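Local coordinates for hemolysin BL lytic component L1 (Bacillus cereus, PDB 7NMQ), which is one of the lytic components of the haemolysin BL enterotoxin and probably contributes to lysing host cells through an alpha-helical pore-forming system, at residues E181-T186 with N264-L269; A226-V231 with D257-I262; L22-Y27 with A291-T296. One frame throughout, in Å; residues are numbered along the deposited sequence. Where two conformers were deposited one is given.

All three contacts lie in one mostly helical chain whose alpha-helical pore-forming toxin family includes ClyA. Contacts 1 and 2 are neighbours, their centres about 9 Å apart, and both use helix 247-272; contact 1 sets it against helix 173-200, contact 2 against strand 225-230 of the two-stranded antiparallel sheet. Contact 3 joins helix 10-33 to helix 275-325, its centre about 7 Å from that of the molecule, 17 Å from contact 1 and 16 Å from contact 2. In sequence, contact 3 encloses contact 1, which encloses contact 2. Contacts 1 and 2 thus hold helix 247-272 and the small sheet, beside predicted membrane-spanning residues, against the bundle, consistent with a soluble form.

Contact 1: E181-T186 with N264-L269; sequences EQLRST and NKIGEL. With EDO (1,2-ethanediol), chain G.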
ATOM      1  N   GLU A 181     -15.283  -2.190 -17.250  1.00 14.73           N
ATOM      2  CA  GLU A 181     -14.336  -1.070 -17.009  1.00 14.70           C
ATOM      3  C   GLU A 181     -15.003  -0.038 -16.096  1.00 13.67           C
ATOM      4  O   GLU A 181     -14.358   0.418 -15.134  1.00 15.26           O
ATOM      5  CB  GLU A 181     -13.923  -0.420 -18.333  1.00 15.83           C
ATOM      6  CG  GLU A 181     -12.954  -1.275 -19.122  1.00 17.67           C
ATOM      7  CD  GLU A 181     -12.743  -0.918 -20.592  1.00 22.31           C
ATOM      8  OE1 GLU A 181     -13.591  -0.167 -21.158  1.00 26.19           O
ATOM      9  OE2 GLU A 181     -11.784  -1.464 -21.212  1.00 22.98           O
ATOM     10  N   GLN A 182     -16.259   0.274 -16.342  1.00 14.85           N
ATOM     11  CA  GLN A 182     -16.994   1.231 -15.483  1.00 15.13           C
ATOM     12  C   GLN A 182     -17.153   0.682 -14.064  1.00 14.37           C
ATOM     13  O   GLN A 182     -16.962   1.440 -13.104  1.00 15.43           O
ATOM     14  CB  GLN A 182     -18.365   1.605 -16.051  1.00 17.67           C
ATOM     15  CG  GLN A 182     -19.050   2.715 -15.252  1.00 22.83           C
ATOM     16  CD  GLN A 182     -18.231   3.987 -15.128  1.00 26.45           C
ATOM     17  OE1 GLN A 182     -18.081   4.754 -16.075  1.00 31.97           O
ATOM     18  NE2 GLN A 182     -17.680   4.240 -13.948  1.00 27.65           N
ATOM     19  N   LEU A 183     -17.573  -0.572 -13.922  1.00 14.51           N
ATOM     20  CA  LEU A 183     -17.793  -1.183 -12.587  1.00 12.94           C
ATOM     21  C   LEU A 183     -16.462  -1.138 -11.824  1.00 12.46           C
ATOM     22  O   LEU A 183     -16.447  -0.824 -10.615  1.00 12.84           O
ATOM     23  CB  LEU A 183     -18.262  -2.633 -12.731  1.00 13.87           C
ATOM     24  CG  LEU A 183     -19.713  -2.791 -13.160  1.00 14.82           C
ATOM     25  CD1 LEU A 183     -20.034  -4.250 -13.471  1.00 16.47           C
ATOM     26  CD2 LEU A 183     -20.639  -2.227 -12.104  1.00 17.09           C
ATOM     27  N   ARG A 184     -15.361  -1.502 -12.449  1.00 12.40           N
ATOM     28  CA  ARG A 184     -14.052  -1.553 -11.759  1.00 12.52           C
ATOM     29  C   ARG A 184     -13.614  -0.138 -11.351  1.00 13.21           C
ATOM     30  O   ARG A 184     -13.067   0.022 -10.251  1.00 14.02           O
ATOM     31  CB  ARG A 184     -13.020  -2.231 -12.651  1.00 12.39           C
ATOM     32  CG  ARG A 184     -13.177  -3.742 -12.742  1.00 12.76           C
ATOM     33  CD  ARG A 184     -13.068  -4.436 -11.377  1.00 12.10           C
ATOM     34  NE  ARG A 184     -11.832  -4.142 -10.659  1.00 13.12           N
ATOM     35  CZ  ARG A 184     -10.636  -4.610 -10.959  1.00 13.33           C
ATOM     36  NH1 ARG A 184     -10.501  -5.448 -11.971  1.00 15.76           N
ATOM     37  NH2 ARG A 184      -9.565  -4.225 -10.255  1.00 16.30           N
ATOM     38  N   SER A 185     -13.848   0.889 -12.161  0.50 13.96           N
ATOM     39  CA  SER A 185     -13.400   2.259 -11.783  0.50 15.13           C
ATOM     40  C   SER A 185     -14.309   2.796 -10.659  0.50 14.38           C
ATOM     41  O   SER A 185     -13.816   3.439  -9.722  0.50 15.69           O
ATOM     42  CB  SER A 185     -13.308   3.169 -12.978  0.50 17.05           C
ATOM     43  OG  SER A 185     -14.527   3.225 -13.691  0.50 19.67           O
ATOM     44  N   THR A 186     -15.601   2.480 -10.691  1.00 13.56           N
ATOM     45  CA  THR A 186     -16.522   2.851  -9.595  1.00 13.45           C
ATOM     46  C   THR A 186     -16.072   2.138  -8.329  1.00 12.39           C
ATOM     47  O   THR A 186     -16.052   2.748  -7.249  1.00 12.10           O
ATOM     48  CB  THR A 186     -17.977   2.573  -9.970  1.00 15.73           C
ATOM     49  OG1 THR A 186     -18.245   3.320 -11.156  1.00 16.77           O
ATOM     50  CG2 THR A 186     -18.970   2.911  -8.892  1.00 16.38           C
ATOM     51  N   ASN A 264     -20.277  -8.598  -6.367  1.00 12.43           N
ATOM     52  CA  ASN A 264     -21.416  -9.506  -6.625  1.00 13.44           C
ATOM     53  C   ASN A 264     -21.856  -9.365  -8.079  1.00 13.22           C
ATOM     54  O   ASN A 264     -22.034 -10.386  -8.761  1.00 14.36           O
ATOM     55  CB  ASN A 264     -22.543  -9.193  -5.647  1.00 14.84           C
ATOM     56  CG  ASN A 264     -23.651 -10.187  -5.754  1.00 19.49           C
ATOM     57  OD1 ASN A 264     -24.457 -10.122  -6.681  1.00 26.18           O
ATOM     58  ND2 ASN A 264     -23.656 -11.091  -4.799  1.00 24.35           N
ATOM     59  N   LYS A 265     -21.957  -8.140  -8.557  1.00 12.50           N
ATOM     60  CA  LYS A 265     -22.407  -7.887  -9.938  1.00 13.49           C
ATOM     61  C   LYS A 265     -21.434  -8.502 -10.939  1.00 13.21           C
ATOM     62  O   LYS A 265     -21.873  -9.065 -11.978  1.00 14.95           O
ATOM     63  CB  LYS A 265     -22.622  -6.396 -10.187  1.00 14.10           C
ATOM     64  CG  LYS A 265     -23.021  -6.020 -11.618  1.00 19.32           C
ATOM     65  CD  LYS A 265     -24.372  -6.465 -12.056  1.00 23.30           C
ATOM     66  CE  LYS A 265     -24.708  -5.921 -13.428  1.00 30.18           C
ATOM     67  NZ  LYS A 265     -25.900  -6.585 -13.980  1.00 37.08           N
ATOM     68  N   ILE A 266     -20.137  -8.369 -10.705  1.00 13.47           N
ATOM     69  CA  ILE A 266     -19.143  -8.904 -11.657  1.00 14.40           C
ATOM     70  C   ILE A 266     -19.310 -10.420 -11.678  1.00 14.06           C
ATOM     71  O   ILE A 266     -19.275 -11.032 -12.765  1.00 14.62           O
ATOM     72  CB  ILE A 266     -17.720  -8.475 -11.257  1.00 15.12           C
ATOM     73  CG1 ILE A 266     -17.572  -6.959 -11.460  1.00 15.55           C
ATOM     74  CG2 ILE A 266     -16.688  -9.314 -11.982  1.00 17.11           C
ATOM     75  CD1 ILE A 266     -16.237  -6.371 -11.040  1.00 19.11           C
ATOM     76  N   GLY A 267     -19.475 -11.047 -10.519  1.00 14.32           N
ATOM     77  CA  GLY A 267     -19.701 -12.500 -10.488  1.00 16.35           C
ATOM     78  C   GLY A 267     -20.958 -12.877 -11.238  1.00 16.49           C
ATOM     79  O   GLY A 267     -20.946 -13.920 -11.945  1.00 18.02           O
ATOM     80  N   GLU A 268     -22.018 -12.096 -11.116  1.00 15.22           N
ATOM     81  CA  GLU A 268     -23.302 -12.356 -11.800  1.00 16.98           C
ATOM     82  C   GLU A 268     -23.103 -12.281 -13.315  1.00 16.00           C
ATOM     83  O   GLU A 268     -23.603 -13.138 -14.053  1.00 18.40           O
ATOM     84  CB  GLU A 268     -24.367 -11.354 -11.377  1.00 18.70           C
ATOM     85  CG  GLU A 268     -24.923 -11.546  -9.983  1.00 25.31           C
ATOM     86  CD  GLU A 268     -26.128 -10.664  -9.676  1.00 32.27           C
ATOM     87  OE1 GLU A 268     -26.344  -9.640 -10.415  1.00 42.49           O
ATOM     88  OE2 GLU A 268     -26.866 -10.990  -8.713  1.00 39.44           O
ATOM     89  N   LEU A 269     -22.369 -11.287 -13.802  1.00 14.99           N
ATOM     90  CA  LEU A 269     -22.105 -11.162 -15.254  1.00 14.98           C
ATOM     91  C   LEU A 269     -21.383 -12.425 -15.737  1.00 15.82           C
ATOM     92  O   LEU A 269     -21.645 -12.918 -16.882  1.00 16.36           O
ATOM     93  CB  LEU A 269     -21.265  -9.926 -15.548  1.00 15.35           C
ATOM     94  CG  LEU A 269     -22.022  -8.621 -15.382  1.00 16.46           C
ATOM     95  CD1 LEU A 269     -21.070  -7.457 -15.494  1.00 18.40           C
ATOM     96  CD2 LEU A 269     -23.131  -8.498 -16.434  1.00 18.68           C
TER
HETATM   97  C1  EDO G 506     -10.050  -1.559  -7.044  1.00 30.99           C
HETATM   98  O1  EDO G 506     -10.678  -1.950  -5.866  1.00 33.60           O
HETATM   99  C2  EDO G 506     -10.499  -2.314  -8.228  1.00 29.78           C
HETATM  100  O2  EDO G 506     -11.761  -2.002  -8.796  1.00 23.80           O
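Leu183 makes most of this contact through one methyl. Its CD1 meets CD1 of Leu269 tip to tip at 3.9 Å and lies equally near CG of Lys265, whose side chain crosses it at about a right angle; CG1 of Ile266 is a little farther off. A chi1 of 177° sets CG of Lys265 opposite its own backbone N, and the bend at chi2 carries the rest of the chain away from the leucine, so the lysine gives aliphatic carbon here while its ammonium makes a long, weak ion pair with Glu179. Beside this group, CD1 of Ile266 reaches CD of Arg184 at 3.7 Å, again crosswise. The arginine chain, bent at chi2 and chi3, folds back beside its own helix, and a single hydroxyl of a 1,2-ethanediol molecule, probably from the crystallisation liquor, links its NE to its own backbone carbonyl: NE donates to O2 of the diol at 2.8 Å (N-H...O 161°), and the same O2 donates to Arg184 O at 2.8 Å. Farther out, Thr289 and, more weakly, Asn285 hold the guanidinium nitrogens. The axes of the two segments run nearly antiparallel (161°), 11.0 Å apart at closest approach, a spacing bridged by side chains alone. Helix 275-325 covers the Arg184 side, where Tyr292 and Glu288 touch the arginine, while Thr225 and Thr227 of strand 225-230 pack on Ile266.

Contact 2: A226-V231 with D257-I262; sequences ATPAVV and DSYNEI
The second strand of the two-stranded antiparallel sheet is fastened here to helix 247-272 by an asparagine that pairs with the backbone of one residue, in the manner of a neighbouring strand. Asn260 accepts from Val230 N through OD1 at 2.8 Å, nearly straight at 173°, and its ND2 donates to Val230 O at 2.9 Å, more bent at 144°. Both donors are somewhat tilted from the planes of the carbonyls they meet. Two bonds to a single residue fix the rotation of the amide and tell its oxygen from its nitrogen. OD1 also lies 3.6 Å from CB of Ala229, and the two backbones come close here, with CA of Ala229 5.4 Å from CA of Asn260. One residue back, the Tyr259 side chain crosses Pro228 at about a right angle: with CG anti to the backbone N, the ring turns out from the helix toward the strand, and its OH stands 3.3 Å from CG of the proline ring. CA of Ala229 lies at the edge of the Tyr259 ring, near its plane. Ser263, on the next turn of the helix, adds a hydrogen bond to Pro228 O. Thr227 and Ala229 pair through their backbones with Val220 and Val218 of strand 217-222, while Phe191 of helix 173-200 and Leu26 of helix 10-33 pack against Tyr259.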
ATOM      1  N   ALA A 226     -11.407 -13.613 -11.034  1.00 13.67           N
ATOM      2  CA  ALA A 226     -11.209 -13.493  -9.574  1.00 12.73           C
ATOM      3  C   ALA A 226     -11.571 -12.079  -9.135  1.00 13.17           C
ATOM      4  O   ALA A 226     -11.105 -11.082  -9.736  1.00 14.74           O
ATOM      5  CB  ALA A 226      -9.794 -13.855  -9.220  1.00 14.19           C
ATOM      6  N   THR A 227     -12.333 -11.993  -8.057  1.00 13.66           N
ATOM      7  CA  THR A 227     -12.888 -10.705  -7.557  1.00 15.54           C
ATOM      8  C   THR A 227     -12.843 -10.756  -6.036  1.00 15.39           C
ATOM      9  O   THR A 227     -13.346 -11.724  -5.459  1.00 15.75           O
ATOM     10  CB  THR A 227     -14.340 -10.569  -8.069  1.00 20.42           C
ATOM     11  OG1 THR A 227     -14.328 -10.573  -9.498  1.00 23.28           O
ATOM     12  CG2 THR A 227     -15.057  -9.319  -7.635  1.00 23.79           C
ATOM     13  N   PRO A 228     -12.244  -9.756  -5.349  1.00 16.29           N
ATOM     14  CA  PRO A 228     -12.305  -9.715  -3.900  1.00 14.83           C
ATOM     15  C   PRO A 228     -13.641  -9.202  -3.374  1.00 14.20           C
ATOM     16  O   PRO A 228     -14.327  -8.454  -4.033  1.00 15.09           O
ATOM     17  CB  PRO A 228     -11.238  -8.741  -3.445  1.00 16.44           C
ATOM     18  CG  PRO A 228     -10.803  -8.058  -4.669  1.00 18.37           C
ATOM     19  CD  PRO A 228     -11.423  -8.677  -5.896  1.00 17.47           C
ATOM     20  N   ALA A 229     -13.934  -9.588  -2.140  1.00 12.77           N
ATOM     21  CA  ALA A 229     -15.030  -9.027  -1.341  1.00 11.91           C
ATOM     22  C   ALA A 229     -14.606  -9.010   0.119  1.00 12.07           C
ATOM     23  O   ALA A 229     -13.724  -9.769   0.490  1.00 14.12           O
ATOM     24  CB  ALA A 229     -16.262  -9.876  -1.505  1.00 12.77           C
ATOM     25  N   VAL A 230     -15.217  -8.120   0.889  1.00 11.64           N
ATOM     26  CA  VAL A 230     -14.889  -7.970   2.327  1.00 11.64           C
ATOM     27  C   VAL A 230     -16.076  -8.483   3.135  1.00 11.92           C
ATOM     28  O   VAL A 230     -17.122  -7.844   3.177  1.00 11.92           O
ATOM     29  CB  VAL A 230     -14.565  -6.513   2.649  1.00 11.67           C
ATOM     30  CG1 VAL A 230     -14.232  -6.362   4.101  1.00 12.83           C
ATOM     31  CG2 VAL A 230     -13.411  -6.002   1.778  1.00 13.55           C
ATOM     32  N   VAL A 231     -15.915  -9.670   3.697  1.00 12.58           N
ATOM     33  CA  VAL A 231     -17.040 -10.341   4.400  1.00 13.19           C
ATOM     34  C   VAL A 231     -17.523  -9.470   5.549  1.00 13.08           C
ATOM     35  O   VAL A 231     -16.707  -9.242   6.452  1.00 14.45           O
ATOM     36  CB  VAL A 231     -16.606 -11.711   4.906  1.00 13.70           C
ATOM     37  CG1 VAL A 231     -17.714 -12.343   5.720  1.00 15.04           C
ATOM     38  CG2 VAL A 231     -16.151 -12.606   3.764  1.00 13.87           C
ATOM     39  N   ASP A 257     -19.989  -1.415   1.403  1.00 11.75           N
ATOM     40  CA  ASP A 257     -21.132  -2.238   0.911  1.00 12.37           C
ATOM     41  C   ASP A 257     -21.258  -2.086  -0.610  1.00 12.02           C
ATOM     42  O   ASP A 257     -21.485  -3.096  -1.290  1.00 13.20           O
ATOM     43  CB  ASP A 257     -22.439  -1.843   1.572  1.00 13.96           C
ATOM     44  CG  ASP A 257     -22.511  -2.131   3.057  1.00 16.18           C
ATOM     45  OD1 ASP A 257     -21.689  -2.943   3.564  1.00 19.25           O
ATOM     46  OD2 ASP A 257     -23.367  -1.476   3.704  1.00 20.27           O
ATOM     47  N   SER A 258     -20.994  -0.907  -1.155  1.00 10.94           N
ATOM     48  CA  SER A 258     -21.086  -0.682  -2.602  1.00 11.33           C
ATOM     49  C   SER A 258     -19.963  -1.435  -3.308  1.00 11.39           C
ATOM     50  O   SER A 258     -20.189  -1.961  -4.420  1.00 12.50           O
ATOM     51  CB  SER A 258     -21.042   0.750  -2.988  1.00 12.21           C
ATOM     52  OG  SER A 258     -22.105   1.493  -2.429  1.00 14.54           O
ATOM     53  N   TYR A 259     -18.765  -1.433  -2.736  1.00 11.22           N
ATOM     54  CA  TYR A 259     -17.636  -2.243  -3.223  1.00 11.37           C
ATOM     55  C   TYR A 259     -18.063  -3.702  -3.344  1.00 10.97           C
ATOM     56  O   TYR A 259     -17.845  -4.352  -4.395  1.00 11.48           O
ATOM     57  CB  TYR A 259     -16.457  -2.070  -2.267  1.00 11.41           C
ATOM     58  CG  TYR A 259     -15.273  -2.890  -2.649  1.00 11.72           C
ATOM     59  CD1 TYR A 259     -15.151  -4.200  -2.238  1.00 13.00           C
ATOM     60  CD2 TYR A 259     -14.265  -2.340  -3.409  1.00 12.72           C
ATOM     61  CE1 TYR A 259     -14.039  -4.947  -2.572  1.00 14.46           C
ATOM     62  CE2 TYR A 259     -13.166  -3.091  -3.784  1.00 14.45           C
ATOM     63  CZ  TYR A 259     -13.036  -4.396  -3.354  1.00 14.70           C
ATOM     64  OH  TYR A 259     -11.947  -5.150  -3.719  1.00 19.10           O
ATOM     65  N   ASN A 260     -18.677  -4.221  -2.297  1.00 10.71           N
ATOM     66  CA  ASN A 260     -19.076  -5.648  -2.279  1.00 11.31           C
ATOM     67  C   ASN A 260     -20.192  -5.891  -3.295  1.00 12.06           C
ATOM     68  O   ASN A 260     -20.197  -6.976  -3.919  1.00 12.17           O
ATOM     69  CB  ASN A 260     -19.533  -6.084  -0.891  1.00 12.02           C
ATOM     70  CG  ASN A 260     -18.382  -6.372   0.046  1.00 12.50           C
ATOM     71  OD1 ASN A 260     -17.255  -6.624  -0.368  1.00 14.08           O
ATOM     72  ND2 ASN A 260     -18.678  -6.307   1.328  1.00 13.52           N
ATOM     73  N   GLU A 261     -21.081  -4.912  -3.454  0.50 12.26           N
ATOM     74  CA  GLU A 261     -22.221  -4.931  -4.409  0.50 13.20           C
ATOM     75  C   GLU A 261     -21.671  -5.131  -5.828  0.50 12.84           C
ATOM     76  O   GLU A 261     -22.216  -5.960  -6.592  0.50 13.97           O
ATOM     77  CB  GLU A 261     -23.047  -3.650  -4.291  0.50 14.28           C
ATOM     78  CG  GLU A 261     -24.213  -3.559  -5.258  0.50 15.83           C
ATOM     79  CD  GLU A 261     -25.025  -2.253  -5.247  0.50 20.06           C
ATOM     80  OE1 GLU A 261     -24.622  -1.268  -4.544  0.50 20.96           O
ATOM     81  OE2 GLU A 261     -26.070  -2.210  -5.978  0.50 26.72           O
ATOM     82  N   ILE A 262     -20.577  -4.442  -6.151  1.00 12.70           N
ATOM     83  CA  ILE A 262     -19.943  -4.500  -7.491  1.00 12.64           C
ATOM     84  C   ILE A 262     -19.270  -5.869  -7.649  1.00 12.63           C
ATOM     85  O   ILE A 262     -19.357  -6.466  -8.728  1.00 12.66           O
ATOM     86  CB  ILE A 262     -19.014  -3.315  -7.749  1.00 12.86           C
ATOM     87  CG1 ILE A 262     -19.873  -2.062  -7.889  1.00 14.93           C
ATOM     88  CG2 ILE A 262     -18.134  -3.556  -8.964  1.00 14.06           C
ATOM     89  CD1 ILE A 262     -19.121  -0.750  -7.861  1.00 17.06           C
TER

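Contact 3: L22-Y27 with A291-T296; sequences LVMDLY and AYLYQT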
ATOM      1  N   LEU A  22      -2.068  -2.654   1.938  1.00 12.15           N
ATOM      2  CA  LEU A  22      -3.368  -3.370   1.870  1.00 11.37           C
ATOM      3  C   LEU A  22      -3.835  -3.490   0.419  1.00 11.85           C
ATOM      4  O   LEU A  22      -4.223  -4.621  -0.009  1.00 12.29           O
ATOM      5  CB  LEU A  22      -4.412  -2.650   2.723  1.00 12.40           C
ATOM      6  CG  LEU A  22      -5.819  -3.259   2.625  1.00 13.03           C
ATOM      7  CD1 LEU A  22      -5.827  -4.650   3.233  1.00 13.73           C
ATOM      8  CD2 LEU A  22      -6.816  -2.358   3.324  1.00 14.46           C
ATOM      9  N   VAL A  23      -3.787  -2.395  -0.322  1.00 11.25           N
ATOM     10  CA  VAL A  23      -4.296  -2.387  -1.715  1.00 11.32           C
ATOM     11  C   VAL A  23      -3.421  -3.316  -2.564  1.00 11.98           C
ATOM     12  O   VAL A  23      -3.966  -4.118  -3.344  1.00 12.20           O
ATOM     13  CB  VAL A  23      -4.354  -0.970  -2.271  1.00 11.94           C
ATOM     14  CG1 VAL A  23      -4.542  -0.974  -3.764  1.00 12.69           C
ATOM     15  CG2 VAL A  23      -5.388  -0.147  -1.498  1.00 13.55           C
ATOM     16  N   MET A  24      -2.102  -3.254  -2.431  1.00 11.62           N
ATOM     17  CA  MET A  24      -1.208  -4.147  -3.196  1.00 11.39           C
ATOM     18  C   MET A  24      -1.472  -5.587  -2.816  1.00 11.63           C
ATOM     19  O   MET A  24      -1.479  -6.453  -3.733  1.00 12.13           O
ATOM     20  CB  MET A  24       0.260  -3.879  -2.919  1.00 11.65           C
ATOM     21  CG  MET A  24       0.720  -2.613  -3.493  1.00 12.97           C
ATOM     22  SD  MET A  24       0.730  -2.533  -5.274  1.00 15.17           S
ATOM     23  CE  MET A  24       1.867  -3.835  -5.726  1.00 15.18           C
ATOM     24  N   ASP A  25      -1.660  -5.874  -1.529  1.00 12.49           N
ATOM     25  CA  ASP A  25      -1.923  -7.277  -1.122  1.00 12.48           C
ATOM     26  C   ASP A  25      -3.186  -7.790  -1.830  1.00 13.35           C
ATOM     27  O   ASP A  25      -3.180  -8.913  -2.310  1.00 14.21           O
ATOM     28  CB  ASP A  25      -2.086  -7.407   0.386  1.00 13.14           C
ATOM     29  CG  ASP A  25      -0.793  -7.461   1.190  1.00 15.50           C
ATOM     30  OD1 ASP A  25       0.297  -7.610   0.600  1.00 15.23           O
ATOM     31  OD2 ASP A  25      -0.909  -7.357   2.432  1.00 15.80           O
ATOM     32  N   LEU A  26      -4.256  -6.999  -1.834  0.50 13.62           N
ATOM     33  CA  LEU A  26      -5.539  -7.395  -2.467  0.50 13.68           C
ATOM     34  C   LEU A  26      -5.302  -7.696  -3.950  0.50 13.48           C
ATOM     35  O   LEU A  26      -5.675  -8.776  -4.425  0.50 14.59           O
ATOM     36  CB  LEU A  26      -6.597  -6.297  -2.335  0.50 14.81           C
ATOM     37  CG  LEU A  26      -7.322  -6.198  -0.996  0.50 18.08           C
ATOM     38  CD1 LEU A  26      -8.801  -5.950  -1.227  0.50 16.28           C
ATOM     39  CD2 LEU A  26      -7.121  -7.440  -0.168  0.50 21.48           C
ATOM     40  N   TYR A  27      -4.724  -6.752  -4.670  1.00 12.33           N
ATOM     41  CA  TYR A  27      -4.521  -6.904  -6.122  1.00 11.80           C
ATOM     42  C   TYR A  27      -3.621  -8.108  -6.351  1.00 12.14           C
ATOM     43  O   TYR A  27      -3.929  -8.941  -7.241  1.00 13.07           O
ATOM     44  CB  TYR A  27      -3.847  -5.668  -6.718  1.00 12.00           C
ATOM     45  CG  TYR A  27      -4.722  -4.458  -6.831  1.00 13.10           C
ATOM     46  CD1 TYR A  27      -6.082  -4.551  -7.067  1.00 15.17           C
ATOM     47  CD2 TYR A  27      -4.169  -3.176  -6.743  1.00 13.62           C
ATOM     48  CE1 TYR A  27      -6.884  -3.418  -7.154  1.00 17.21           C
ATOM     49  CE2 TYR A  27      -4.964  -2.044  -6.834  1.00 14.46           C
ATOM     50  CZ  TYR A  27      -6.319  -2.153  -7.060  1.00 16.92           C
ATOM     51  OH  TYR A  27      -7.071  -1.014  -7.155  1.00 20.65           O
ATOM     52  N   ALA A 291      -3.057  -2.280 -14.364  1.00 11.26           N
ATOM     53  CA  ALA A 291      -2.810  -0.824 -14.371  1.00 12.00           C
ATOM     54  C   ALA A 291      -2.879  -0.293 -12.933  1.00 12.26           C
ATOM     55  O   ALA A 291      -1.970   0.440 -12.547  1.00 13.44           O
ATOM     56  CB  ALA A 291      -3.777  -0.087 -15.253  1.00 15.17           C
ATOM     57  N   TYR A 292      -3.874  -0.714 -12.150  1.00 12.08           N
ATOM     58  CA  TYR A 292      -4.001  -0.269 -10.745  1.00 12.47           C
ATOM     59  C   TYR A 292      -2.742  -0.679  -9.960  1.00 12.59           C
ATOM     60  O   TYR A 292      -2.303   0.075  -9.050  1.00 13.87           O
ATOM     61  CB  TYR A 292      -5.276  -0.828 -10.130  1.00 13.20           C
ATOM     62  CG  TYR A 292      -6.551  -0.327 -10.752  1.00 13.88           C
ATOM     63  CD1 TYR A 292      -6.638   0.911 -11.381  1.00 17.95           C
ATOM     64  CD2 TYR A 292      -7.716  -1.026 -10.576  1.00 15.76           C
ATOM     65  CE1 TYR A 292      -7.828   1.364 -11.940  1.00 22.32           C
ATOM     66  CE2 TYR A 292      -8.911  -0.586 -11.133  1.00 19.50           C
ATOM     67  CZ  TYR A 292      -8.986   0.625 -11.796  1.00 21.95           C
ATOM     68  OH  TYR A 292     -10.208   0.987 -12.352  1.00 27.73           O
ATOM     69  N   LEU A 293      -2.163  -1.842 -10.245  1.00 11.25           N
ATOM     70  CA  LEU A 293      -0.945  -2.314  -9.549  1.00 11.94           C
ATOM     71  C   LEU A 293       0.189  -1.309  -9.771  1.00 12.02           C
ATOM     72  O   LEU A 293       0.819  -0.916  -8.764  1.00 13.22           O
ATOM     73  CB  LEU A 293      -0.524  -3.707 -10.022  1.00 13.12           C
ATOM     74  CG  LEU A 293      -1.197  -4.880  -9.330  1.00 14.13           C
ATOM     75  CD1 LEU A 293      -1.057  -6.156 -10.160  1.00 15.50           C
ATOM     76  CD2 LEU A 293      -0.566  -5.100  -7.959  1.00 14.76           C
ATOM     77  N   TYR A 294       0.507  -0.925 -11.003  1.00 12.19           N
ATOM     78  CA  TYR A 294       1.687  -0.040 -11.154  1.00 13.09           C
ATOM     79  C   TYR A 294       1.322   1.334 -10.564  1.00 13.73           C
ATOM     80  O   TYR A 294       2.227   1.992 -10.001  1.00 14.71           O
ATOM     81  CB  TYR A 294       2.250  -0.014 -12.576  1.00 14.48           C
ATOM     82  CG  TYR A 294       1.529   0.821 -13.587  1.00 15.91           C
ATOM     83  CD1 TYR A 294       1.601   2.198 -13.572  1.00 15.80           C
ATOM     84  CD2 TYR A 294       0.865   0.240 -14.671  1.00 16.87           C
ATOM     85  CE1 TYR A 294       0.948   2.963 -14.533  1.00 18.19           C
ATOM     86  CE2 TYR A 294       0.228   1.005 -15.639  1.00 16.70           C
ATOM     87  CZ  TYR A 294       0.254   2.381 -15.571  1.00 19.77           C
ATOM     88  OH  TYR A 294      -0.368   3.130 -16.535  1.00 21.76           O
ATOM     89  N   GLN A 295       0.062   1.754 -10.612  1.00 11.91           N
ATOM     90  CA  GLN A 295      -0.361   3.062 -10.057  1.00 12.83           C
ATOM     91  C   GLN A 295      -0.164   3.061  -8.542  1.00 12.90           C
ATOM     92  O   GLN A 295       0.248   4.091  -7.970  1.00 14.05           O
ATOM     93  CB  GLN A 295      -1.805   3.391 -10.383  1.00 14.46           C
ATOM     94  CG  GLN A 295      -2.043   3.561 -11.867  1.00 15.33           C
ATOM     95  CD  GLN A 295      -3.527   3.531 -12.166  1.00 18.45           C
ATOM     96  OE1 GLN A 295      -4.402   3.477 -11.279  1.00 23.29           O
ATOM     97  NE2 GLN A 295      -3.826   3.628 -13.424  1.00 21.34           N
ATOM     98  N   THR A 296      -0.482   1.948  -7.898  1.00 11.75           N
ATOM     99  CA  THR A 296      -0.382   1.815  -6.435  1.00 11.74           C
ATOM    100  C   THR A 296       1.093   1.788  -6.033  1.00 12.46           C
ATOM    101  O   THR A 296       1.457   2.416  -5.002  1.00 12.08           O
ATOM    102  CB  THR A 296      -1.139   0.586  -5.923  1.00 11.77           C
ATOM    103  OG1 THR A 296      -2.490   0.678  -6.353  1.00 15.29           O
ATOM    104  CG2 THR A 296      -1.101   0.557  -4.420  1.00 12.96           C
TER
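Tyr27 spans the gap between helices 10-33 and 275-325, touching Leu293 at its base and Tyr292 and Thr296 farther out. Its CB rests 3.6 Å from CD2 of Leu293. Farther along, CE2 comes within 3.5 Å of CB of Tyr292, while OG1 of Thr296 lies at the ring edge, in its plane. At the tip, OH sits 3.5 Å from CD2 of Tyr292 and is hydrogen-bonded to Lys188. The two tyrosine rings are near parallel, their planes at 29°, but slid so far apart that they barely overlap, with centroids 6.0 Å apart. The same Leu293 methyl also receives Met24, whose chain, bent at chi2 and chi3 (-66° and -61°), runs past Thr296, bringing CE to 3.5 Å from CD2 of Leu293 and leaving SD beside the Thr296 methyl. Thr296 OG1 turns back to its own helix and donates to Tyr292 O at 2.8 Å, from the face of that carbonyl opposite the one used by Thr296 N. That bond satisfies the OG1 proton, so the oxygen can pack against Val23 CG1 and the Tyr27 ring edge, while CG2 meets Met24. No hydrogen bond crosses between the segments; methyl, sulfur, ring and hydroxyl packing joins them. Lys188, which also makes a cation-pi contact with Tyr292, ties both tyrosines to helix 173-200, and its positive charge would probably polarise the Tyr27 hydroxyl.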